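Long-range contact in succinylglutamate desuccinylase (Chromobacterium violaceum, PDB 1YW4), which probably hydrolyses N-succinyl-L-glutamate to succinate and glutamate, the last step of arginine breakdown by the AST pathway, using one zinc ion per subunit: residues 57-65 / 218-229. Sequence-based numbering, arbitrary orientation.
Sequences GNETAPIEV and ARPFGQNDLSRF. With ZN (zinc ion), chain C.
The amide ND2 of Asn224 spends both its N-H groups on segment 57-65, giving one to Thr60 OG1 at 2.7 Å, almost within the amide plane and nearly straight (168°), and the other to Glu64 OE1. In this zinc-dependent catalytic domain of the AspA/AstE family, the bond pair ties the loop between strand 209-215 and helix 230-241 to the 60-64 region, just after the zinc ligand Glu59. Glu64 OE1, 2.9 Å from Asn224 ND2, is met from above its carboxylate plane, which stands almost perpendicular to the amide. The other oxygen, Glu64 OE2, takes the backbone N of Gly222 on its syn side at 3.1 Å, so one carboxylate bridges the type II turn 220-223 and the asparagine beyond it. Thr60 OG1 lies between its own backbone N and carbonyl carbon (chi1 74°), where it accepts from Asn224 while donating a very short bond of 2.5 Å to Arg219 O. The same rotation lays Thr60 CG2 over the centre of the Phe221 ring, a CH-pi contact 3.7 Å from the centroid, while Ile63 CG2 and Glu64 CG border the ring's edge. Ile94 of helix 91-96 touches both Ile63 and Phe221. Glu59 binds zinc through both carboxylate oxygens, with His56 and His149 as the other protein ligands. A water accepts from Ala61 N and Arg219 N and donates to Asn224 OD1, and Ala61 CB presses over the face of Phe229, 3.3 Å from Phe229 CZ.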
# COMPACT_ATOMS: atom_id res chain seq x y z
N GLY A 57 -14.14 -27.23 -14.24
CA GLY A 57 -14.37 -28.67 -14.15
C GLY A 57 -13.23 -29.60 -13.79
O GLY A 57 -13.47 -30.74 -13.39
N ASN A 58 -11.99 -29.12 -13.90
CA ASN A 58 -10.82 -29.95 -13.59
C ASN A 58 -10.34 -29.78 -12.15
O ASN A 58 -9.40 -30.45 -11.74
CB ASN A 58 -9.68 -29.62 -14.56
CG ASN A 58 -9.22 -28.18 -14.44
OD1 ASN A 58 -10.03 -27.26 -14.41
ND2 ASN A 58 -7.91 -27.98 -14.36
N GLU A 59 -10.98 -28.90 -11.39
CA GLU A 59 -10.58 -28.66 -9.99
C GLU A 59 -11.56 -29.44 -9.11
O GLU A 59 -12.46 -28.88 -8.50
CB GLU A 59 -10.62 -27.15 -9.71
CG GLU A 59 -10.09 -26.36 -10.91
CD GLU A 59 -10.00 -24.86 -10.70
OE1 GLU A 59 -10.66 -24.34 -9.77
OE2 GLU A 59 -9.28 -24.21 -11.49
N THR A 60 -11.32 -30.75 -9.04
CA THR A 60 -12.20 -31.67 -8.34
C THR A 60 -12.07 -31.84 -6.82
O THR A 60 -13.03 -32.25 -6.18
CB THR A 60 -12.11 -33.07 -8.98
OG1 THR A 60 -10.86 -33.69 -8.63
CG2 THR A 60 -12.19 -32.95 -10.49
N ALA A 61 -10.92 -31.52 -6.25
CA ALA A 61 -10.75 -31.66 -4.81
C ALA A 61 -11.91 -31.01 -4.04
O ALA A 61 -12.59 -31.68 -3.25
CB ALA A 61 -9.41 -31.06 -4.36
N PRO A 62 -12.17 -29.71 -4.26
CA PRO A 62 -13.27 -29.08 -3.52
C PRO A 62 -14.62 -29.76 -3.78
O PRO A 62 -15.48 -29.81 -2.89
CB PRO A 62 -13.25 -27.63 -4.02
CG PRO A 62 -11.80 -27.41 -4.38
CD PRO A 62 -11.46 -28.71 -5.09
N ILE A 63 -14.80 -30.28 -4.99
CA ILE A 63 -16.04 -30.96 -5.37
C ILE A 63 -16.28 -32.19 -4.47
O ILE A 63 -17.38 -32.38 -3.94
CB ILE A 63 -15.99 -31.41 -6.85
CG1 ILE A 63 -15.77 -30.20 -7.77
CG2 ILE A 63 -17.28 -32.11 -7.23
CD1 ILE A 63 -15.61 -30.58 -9.25
N GLU A 64 -15.25 -33.02 -4.30
CA GLU A 64 -15.36 -34.21 -3.46
C GLU A 64 -15.60 -33.84 -2.00
O GLU A 64 -16.37 -34.51 -1.32
CB GLU A 64 -14.08 -35.07 -3.56
CG GLU A 64 -13.69 -35.46 -4.98
CD GLU A 64 -12.46 -36.37 -5.05
OE1 GLU A 64 -11.46 -36.09 -4.37
OE2 GLU A 64 -12.50 -37.38 -5.80
N VAL A 65 -14.96 -32.78 -1.53
CA VAL A 65 -15.13 -32.34 -0.14
C VAL A 65 -16.56 -31.86 0.11
O VAL A 65 -17.16 -32.16 1.14
CB VAL A 65 -14.15 -31.20 0.22
CG1 VAL A 65 -14.50 -30.63 1.61
CG2 VAL A 65 -12.72 -31.72 0.23
N ALA A 218 -4.67 -28.96 -8.51
CA ALA A 218 -5.75 -29.51 -9.32
C ALA A 218 -5.44 -30.96 -9.65
O ALA A 218 -4.31 -31.30 -10.01
CB ALA A 218 -5.92 -28.70 -10.60
N ARG A 219 -6.45 -31.82 -9.52
CA ARG A 219 -6.31 -33.24 -9.79
C ARG A 219 -7.66 -33.80 -10.18
O ARG A 219 -8.70 -33.28 -9.78
CB ARG A 219 -5.81 -33.98 -8.53
CG ARG A 219 -4.35 -33.74 -8.16
CD ARG A 219 -3.44 -34.70 -8.91
NE ARG A 219 -2.06 -34.63 -8.44
CZ ARG A 219 -1.28 -33.56 -8.55
NH1 ARG A 219 -0.04 -33.59 -8.09
NH2 ARG A 219 -1.74 -32.46 -9.12
N PRO A 220 -7.68 -34.88 -10.98
CA PRO A 220 -8.95 -35.48 -11.40
C PRO A 220 -9.57 -36.25 -10.24
O PRO A 220 -8.90 -36.49 -9.22
CB PRO A 220 -8.53 -36.39 -12.55
CG PRO A 220 -7.19 -36.87 -12.08
CD PRO A 220 -6.53 -35.60 -11.56
N PHE A 221 -10.84 -36.62 -10.37
CA PHE A 221 -11.53 -37.37 -9.32
C PHE A 221 -10.76 -38.65 -8.98
O PHE A 221 -10.26 -39.34 -9.87
CB PHE A 221 -12.95 -37.76 -9.78
CG PHE A 221 -13.90 -36.61 -9.89
CD1 PHE A 221 -14.34 -35.93 -8.76
CD2 PHE A 221 -14.38 -36.21 -11.14
CE1 PHE A 221 -15.24 -34.86 -8.87
CE2 PHE A 221 -15.28 -35.14 -11.26
CZ PHE A 221 -15.71 -34.47 -10.12
N GLY A 222 -10.66 -38.95 -7.68
CA GLY A 222 -9.97 -40.15 -7.25
C GLY A 222 -8.48 -39.99 -7.01
O GLY A 222 -7.81 -40.91 -6.53
N GLN A 223 -7.95 -38.82 -7.34
CA GLN A 223 -6.54 -38.56 -7.17
C GLN A 223 -6.28 -37.39 -6.23
O GLN A 223 -5.19 -36.83 -6.22
CB GLN A 223 -5.88 -38.30 -8.52
CG GLN A 223 -5.66 -39.57 -9.35
CD GLN A 223 -4.98 -39.28 -10.65
OE1 GLN A 223 -4.04 -38.48 -10.70
NE2 GLN A 223 -5.43 -39.92 -11.73
N ASN A 224 -7.29 -37.02 -5.44
CA ASN A 224 -7.15 -35.93 -4.49
C ASN A 224 -6.86 -36.46 -3.09
O ASN A 224 -7.58 -37.33 -2.58
CB ASN A 224 -8.43 -35.08 -4.43
CG ASN A 224 -8.73 -34.38 -5.75
OD1 ASN A 224 -7.95 -33.56 -6.22
ND2 ASN A 224 -9.87 -34.71 -6.34
N ASP A 225 -5.81 -35.94 -2.47
CA ASP A 225 -5.46 -36.34 -1.11
C ASP A 225 -6.35 -35.51 -0.19
O ASP A 225 -5.96 -34.43 0.27
CB ASP A 225 -3.98 -36.03 -0.86
CG ASP A 225 -3.42 -36.76 0.36
OD1 ASP A 225 -3.92 -36.52 1.48
OD2 ASP A 225 -2.49 -37.57 0.20
N LEU A 226 -7.57 -35.99 0.06
CA LEU A 226 -8.51 -35.26 0.90
C LEU A 226 -7.95 -34.87 2.27
O LEU A 226 -8.57 -34.10 3.01
CB LEU A 226 -9.81 -36.06 1.08
CG LEU A 226 -10.61 -36.29 -0.21
CD1 LEU A 226 -11.94 -36.97 0.10
CD2 LEU A 226 -10.85 -34.95 -0.90
N SER A 227 -6.77 -35.39 2.59
CA SER A 227 -6.13 -35.08 3.86
C SER A 227 -5.54 -33.67 3.78
O SER A 227 -5.52 -32.93 4.76
CB SER A 227 -5.01 -36.09 4.15
OG SER A 227 -4.44 -35.86 5.43
N ARG A 228 -5.07 -33.31 2.59
CA ARG A 228 -4.49 -31.99 2.37
C ARG A 228 -5.56 -30.90 2.40
O ARG A 228 -5.25 -29.72 2.29
CB ARG A 228 -3.77 -31.95 1.02
CG ARG A 228 -2.55 -32.85 0.91
CD ARG A 228 -1.52 -32.54 1.98
NE ARG A 228 -1.35 -31.09 2.15
CZ ARG A 228 -0.85 -30.28 1.23
NH1 ARG A 228 -0.46 -30.75 0.05
NH2 ARG A 228 -0.76 -28.98 1.48
N PHE A 229 -6.82 -31.31 2.55
CA PHE A 229 -7.93 -30.36 2.60
C PHE A 229 -8.71 -30.47 3.92
O PHE A 229 -9.87 -30.07 4.00
CB PHE A 229 -8.89 -30.60 1.42
CG PHE A 229 -8.22 -30.48 0.08
CD1 PHE A 229 -7.50 -31.55 -0.45
CD2 PHE A 229 -8.27 -29.29 -0.63
CE1 PHE A 229 -6.82 -31.42 -1.66
CE2 PHE A 229 -7.60 -29.14 -1.84
CZ PHE A 229 -6.87 -30.21 -2.36
ZN ZN C . -10.21 -22.23 -10.63
O HOH W 1 -8.16 -30.88 -7.29
O HOH W 2 -9.94 -37.98 -4.58
O HOH W 3 -8.01 -21.99 -9.91